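Phenazine biosynthesis protein, PhzF family (Bacillus anthracis, PDB 3EDN) is a PhzF-family protein with a diaminopimelate epimerase-like fold, possibly an isomerase like the PhzF of phenazine biosynthesis. Local coordinates at residues 136-139 with 140-143; 224-227 with 228-231. All blocks are in the same frame, centred on the assembly; numbering follows the deposited sequence.

Interaction 1 (136-139 with 140-143)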
ATOM      1  N   GLU A 136     -36.050  -7.464  30.649  1.00 18.32           N
ATOM      2  CA  GLU A 136     -36.926  -8.318  29.857  0.50 17.82           C
ATOM      3  C   GLU A 136     -36.725  -8.091  28.361  1.00 18.31           C
ATOM      4  O   GLU A 136     -36.714  -9.050  27.593  1.00 17.99           O
ATOM      5  CB  GLU A 136     -38.404  -8.174  30.242  0.50 17.37           C
ATOM      6  CG  GLU A 136     -39.287  -9.204  29.538  0.50 16.72           C
ATOM      7  CD  GLU A 136     -40.677  -9.345  30.140  0.50 16.21           C
ATOM      8  OE1 GLU A 136     -41.352  -8.311  30.344  0.50 15.89           O
ATOM      9  OE2 GLU A 136     -41.104 -10.497  30.382  0.50 15.28           O
ATOM     10  N   GLU A 137     -36.574  -6.832  27.947  1.00 19.11           N
ATOM     11  CA  GLU A 137     -36.376  -6.522  26.527  1.00 19.26           C
ATOM     12  C   GLU A 137     -35.042  -7.075  26.037  1.00 18.55           C
ATOM     13  O   GLU A 137     -34.936  -7.578  24.909  1.00 18.65           O
ATOM     14  CB  GLU A 137     -36.439  -5.014  26.261  1.00 19.97           C
ATOM     15  CG  GLU A 137     -37.810  -4.384  26.497  1.00 22.32           C
ATOM     16  CD  GLU A 137     -38.936  -5.191  25.886  0.50 22.86           C
ATOM     17  OE1 GLU A 137     -38.864  -5.510  24.679  0.50 24.04           O
ATOM     18  OE2 GLU A 137     -39.896  -5.515  26.615  0.50 23.90           O
ATOM     19  N   LEU A 138     -34.029  -6.971  26.893  1.00 17.70           N
ATOM     20  CA  LEU A 138     -32.719  -7.539  26.604  1.00 17.07           C
ATOM     21  C   LEU A 138     -32.816  -9.049  26.450  1.00 16.82           C
ATOM     22  O   LEU A 138     -32.291  -9.621  25.493  1.00 16.27           O
ATOM     23  CB  LEU A 138     -31.745  -7.179  27.717  1.00 16.41           C
ATOM     24  CG  LEU A 138     -30.320  -7.734  27.611  1.00 16.34           C
ATOM     25  CD1 LEU A 138     -29.638  -7.226  26.354  1.00 17.17           C
ATOM     26  CD2 LEU A 138     -29.526  -7.349  28.848  1.00 16.94           C
ATOM     27  N   ALA A 139     -33.493  -9.707  27.386  1.00 16.56           N
ATOM     28  CA  ALA A 139     -33.666 -11.152  27.311  1.00 16.56           C
ATOM     29  C   ALA A 139     -34.356 -11.548  26.007  1.00 16.75           C
ATOM     30  O   ALA A 139     -33.943 -12.473  25.311  1.00 15.65           O
ATOM     31  CB  ALA A 139     -34.448 -11.654  28.521  1.00 16.77           C
ATOM     32  N   HIS A 140     -35.420 -10.834  25.669  1.00 17.47           N
ATOM     33  CA  HIS A 140     -36.163 -11.134  24.461  1.00 18.53           C
ATOM     34  C   HIS A 140     -35.307 -10.954  23.196  1.00 17.48           C
ATOM     35  O   HIS A 140     -35.475 -11.686  22.212  1.00 18.00           O
ATOM     36  CB  HIS A 140     -37.428 -10.276  24.385  1.00 19.76           C
ATOM     37  CG  HIS A 140     -38.531 -10.730  25.297  1.00 21.40           C
ATOM     38  ND1 HIS A 140     -39.657  -9.967  25.535  1.00 21.95           N
ATOM     39  CD2 HIS A 140     -38.680 -11.860  26.031  1.00 21.90           C
ATOM     40  CE1 HIS A 140     -40.455 -10.616  26.369  1.00 22.87           C
ATOM     41  NE2 HIS A 140     -39.884 -11.765  26.688  1.00 22.41           N
ATOM     42  N   SER A 141     -34.389  -9.987  23.230  1.00 17.67           N
ATOM     43  CA  SER A 141     -33.558  -9.676  22.050  1.00 16.93           C
ATOM     44  C   SER A 141     -32.619 -10.827  21.709  1.00 16.70           C
ATOM     45  O   SER A 141     -32.154 -10.940  20.568  1.00 16.29           O
ATOM     46  CB  SER A 141     -32.763  -8.379  22.254  1.00 17.01           C
ATOM     47  OG  SER A 141     -31.655  -8.563  23.111  1.00 17.56           O
ATOM     48  N   ILE A 142     -32.334 -11.663  22.706  1.00 15.60           N
ATOM     49  CA  ILE A 142     -31.531 -12.866  22.493  1.00 15.78           C
ATOM     50  C   ILE A 142     -32.352 -14.152  22.599  1.00 15.73           C
ATOM     51  O   ILE A 142     -31.803 -15.234  22.793  1.00 15.19           O
ATOM     52  CB  ILE A 142     -30.262 -12.911  23.397  1.00 15.48           C
ATOM     53  CG1 ILE A 142     -30.585 -12.760  24.887  1.00 15.76           C
ATOM     54  CG2 ILE A 142     -29.277 -11.812  22.993  1.00 16.42           C
ATOM     55  CD1 ILE A 142     -29.327 -12.819  25.776  1.00 16.45           C
ATOM     56  N   GLY A 143     -33.671 -14.030  22.453  1.00 16.07           N
ATOM     57  CA  GLY A 143     -34.529 -15.199  22.347  1.00 17.12           C
ATOM     58  C   GLY A 143     -34.836 -15.895  23.659  1.00 17.00           C
ATOM     59  O   GLY A 143     -35.240 -17.054  23.665  1.00 18.26           O
TER
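Glu136 and His140, one helical turn apart, are brought side by side by their first torsions. CG of Glu136 stands anti to its own backbone N (chi1 -172°), while CG of His140 is anti to its carbonyl carbon (chi1 -76°). Both side chains then point the same way. The Glu136 methylene CG lies over the face of the imidazole, 4.0 Å from the ring centroid of His140, as a CH-pi contact. The carboxylate and ring planes are only 24° apart. Glu136 OE2 and His140 NE2 do not bond to each other, and the polar partner of NE2 is Glu145 OE1. The backbone bond of this turn, His140 N to Glu136 O, is 2.9 Å long and fairly straight. The same carbonyl oxygen sits above one face of the ring, offset toward its rim.

Ser141 folds back on the helix. Its OG donates to Leu138 O at 2.7 Å. Ser141 N bonds Glu137 O at 3.0 Å and gives Leu138 O a second, weak bond. Ile142 N also bonds Leu138 O weakly. Ile142 N makes an i+3 hydrogen bond to Ala139 O as well, 3.2 Å long, coming from above the carbonyl plane. Gly143, with positive phi, is the C-prime residue of a Schellman motif: Gly143 N bonds His140 O and Leu144 N reaches Ala139 O. This ends helix 135-141. On the buried side, Leu138 and Ser141 pack on helix 185-188 and, with Ile142, on strand 196-201.

Interaction 2 (224-227 with 228-231); sequences IEDP and VTGT. With SO4 (sulfate ion), chain G; SO4 (sulfate ion), chain C.
Asp226 and Thr229 meet across a short turn, their side chains set at an oblique angle to each other. The Asp226 side chain leaves the backbone toward 228-231, and its OD1 accepts a hydrogen bond from Thr229 OG1 at 2.6 Å. The hydroxyl uses the anti lone pair of OD1, on the side away from OD2. Thr229 turns OG1 anti to its carbonyl carbon (chi1 -48°), which directs the hydroxyl back to the aspartate. The methyl CG2 lies beside the same oxygen, 3.7 Å from Asp226 OD1. Between the two residues, Pro227 and Val228 form the bend. Their side chains touch lightly, Pro227 CB being 4.1 Å from Val228 CG2.

The bend is also held from outside. Gln258 bonds Thr229 N through OE1 and, weakly, Asp226 O through NE2. Asn20 bonds Val228 O.

A sulfate lies at each end of the segment pair. At the start, Ile224 N donates to O1 of the chain G sulfate at 2.6 Å, and Glu225 N to its O3 at 2.9 Å. At the other end, Gly230 N gives a nearly straight bond (172°) to O2 of the chain C sulfate at 2.8 Å. Thr231 N reaches O3 of that sulfate at 3.0 Å. Both ions probably come from the crystallisation liquor.

Thr229 is at the N-cap position of helix 230-244, but its hydroxyl is turned to Asp226 and makes no capping bond. The chain C sulfate instead meets the first amides of the helix. Backbone amides at a helix N terminus holding an anion are a classic anion-binding arrangement, consistent with the substrate-carboxylate pocket of the diaminopimelate epimerase-like fold.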
ATOM      1  N   ILE A 224     -24.053 -12.172  12.464  1.00 24.98           N
ATOM      2  CA  ILE A 224     -24.918 -12.542  13.583  1.00 23.34           C
ATOM      3  C   ILE A 224     -24.139 -12.995  14.814  1.00 20.99           C
ATOM      4  O   ILE A 224     -24.472 -12.606  15.934  1.00 17.42           O
ATOM      5  CB  ILE A 224     -25.876 -13.672  13.195  1.00 24.83           C
ATOM      6  CG1 ILE A 224     -26.691 -13.284  11.961  1.00 25.58           C
ATOM      7  CG2 ILE A 224     -26.805 -13.991  14.350  1.00 24.70           C
ATOM      8  CD1 ILE A 224     -27.287 -14.479  11.245  1.00 26.28           C
ATOM      9  N   GLU A 225     -23.120 -13.828  14.604  1.00 19.86           N
ATOM     10  CA  GLU A 225     -22.374 -14.423  15.716  1.00 18.73           C
ATOM     11  C   GLU A 225     -20.902 -14.711  15.380  1.00 20.03           C
ATOM     12  O   GLU A 225     -20.608 -15.275  14.337  1.00 21.33           O
ATOM     13  CB  GLU A 225     -23.078 -15.704  16.174  1.00 18.72           C
ATOM     14  CG  GLU A 225     -22.288 -16.545  17.173  1.00 15.92           C
ATOM     15  CD  GLU A 225     -23.120 -17.607  17.870  1.00 16.56           C
ATOM     16  OE1 GLU A 225     -24.233 -17.959  17.385  1.00 16.13           O
ATOM     17  OE2 GLU A 225     -22.654 -18.095  18.914  1.00 15.23           O
ATOM     18  N   ASP A 226     -20.000 -14.339  16.289  1.00 19.08           N
ATOM     19  CA  ASP A 226     -18.540 -14.491  16.127  1.00 17.81           C
ATOM     20  C   ASP A 226     -18.087 -15.767  16.870  1.00 17.39           C
ATOM     21  O   ASP A 226     -18.560 -16.044  17.968  1.00 16.61           O
ATOM     22  CB  ASP A 226     -17.876 -13.256  16.756  1.00 17.80           C
ATOM     23  CG  ASP A 226     -16.448 -13.010  16.272  1.00 19.06           C
ATOM     24  OD1 ASP A 226     -15.551 -12.997  17.132  1.00 19.77           O
ATOM     25  OD2 ASP A 226     -16.230 -12.771  15.057  1.00 20.03           O
ATOM     26  N   PRO A 227     -17.194 -16.567  16.272  1.00 16.01           N
ATOM     27  CA  PRO A 227     -16.804 -17.855  16.879  1.00 15.21           C
ATOM     28  C   PRO A 227     -16.014 -17.814  18.220  1.00 13.89           C
ATOM     29  O   PRO A 227     -16.333 -18.551  19.167  1.00 13.18           O
ATOM     30  CB  PRO A 227     -15.980 -18.535  15.773  1.00 16.55           C
ATOM     31  CG  PRO A 227     -15.534 -17.419  14.895  1.00 16.00           C
ATOM     32  CD  PRO A 227     -16.567 -16.353  14.949  1.00 16.76           C
ATOM     33  N   VAL A 228     -14.969 -16.997  18.275  1.00 12.51           N
ATOM     34  CA  VAL A 228     -14.132 -16.871  19.470  1.00 12.07           C
ATOM     35  C   VAL A 228     -13.523 -15.481  19.451  1.00 11.58           C
ATOM     36  O   VAL A 228     -12.744 -15.148  18.556  1.00 12.11           O
ATOM     37  CB  VAL A 228     -12.942 -17.858  19.502  1.00 14.37           C
ATOM     38  CG1 VAL A 228     -12.423 -17.966  20.941  1.00 13.48           C
ATOM     39  CG2 VAL A 228     -13.291 -19.192  18.843  1.00 16.40           C
ATOM     40  N   THR A 229     -13.898 -14.655  20.415  1.00  9.50           N
ATOM     41  CA  THR A 229     -13.693 -13.214  20.336  1.00  9.69           C
ATOM     42  C   THR A 229     -12.700 -12.757  21.411  1.00  9.70           C
ATOM     43  O   THR A 229     -13.011 -12.772  22.606  1.00 10.58           O
ATOM     44  CB  THR A 229     -15.033 -12.475  20.519  1.00 10.26           C
ATOM     45  OG1 THR A 229     -16.021 -13.079  19.659  1.00 10.89           O
ATOM     46  CG2 THR A 229     -14.879 -10.990  20.186  1.00 11.35           C
ATOM     47  N   GLY A 230     -11.505 -12.361  20.990  1.00  9.81           N
ATOM     48  CA  GLY A 230     -10.450 -11.995  21.933  1.00  9.73           C
ATOM     49  C   GLY A 230     -10.762 -10.723  22.703  1.00  9.71           C
ATOM     50  O   GLY A 230     -10.495 -10.639  23.897  1.00  9.94           O
ATOM     51  N   THR A 231     -11.297  -9.719  22.016  1.00 10.04           N
ATOM     52  CA  THR A 231     -11.665  -8.459  22.684  1.00  9.98           C
ATOM     53  C   THR A 231     -12.648  -8.719  23.850  1.00 10.01           C
ATOM     54  O   THR A 231     -12.411  -8.296  25.004  1.00  8.85           O
ATOM     55  CB  THR A 231     -12.292  -7.454  21.682  1.00 11.24           C
ATOM     56  OG1 THR A 231     -13.348  -8.075  20.934  1.00 12.54           O
ATOM     57  CG2 THR A 231     -11.232  -6.915  20.754  1.00 12.73           C
TER
HETATM   58  S   SO4 G 304     -22.831 -15.004  10.731  0.50 31.51           S
HETATM   59  O1  SO4 G 304     -23.305 -13.653  10.460  0.50 31.28           O
HETATM   60  O2  SO4 G 304     -21.659 -15.265   9.895  0.50 31.53           O
HETATM   61  O3  SO4 G 304     -22.450 -15.109  12.137  0.50 31.71           O
HETATM   62  O4  SO4 G 304     -23.876 -15.978  10.430  0.50 31.46           O
HETATM   63  S   SO4 C 300     -10.787 -10.639  17.955  1.00 13.59           S
HETATM   64  O1  SO4 C 300      -9.848 -10.314  16.886  1.00 13.43           O
HETATM   65  O2  SO4 C 300     -10.831 -12.050  18.306  1.00 13.61           O
HETATM   66  O3  SO4 C 300     -10.518  -9.805  19.085  1.00 14.44           O
HETATM   67  O4  SO4 C 300     -12.111 -10.229  17.467  1.00 16.82           O

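From the N terminus, the chain first makes interaction 1, where helix 135-141 ends and turns into the following loop. It then runs through strands 156-159, 163-168, 196-201 and 211-216 before reaching interaction 2. There the short strand 225-226 leads through a tight bend into helix 230-244. The two contacts are in series. Each is local and closes only a turn, so they neither nest nor cross. The centres of interactions 1 and 2 are about 19 Å apart and their nearest atoms about 9 Å apart, without touching. Interaction 1 lies toward the periphery and joins its helix to strand 196-201. Interaction 2 lies near the middle of the chain, beside strands 20-25 and 211-216.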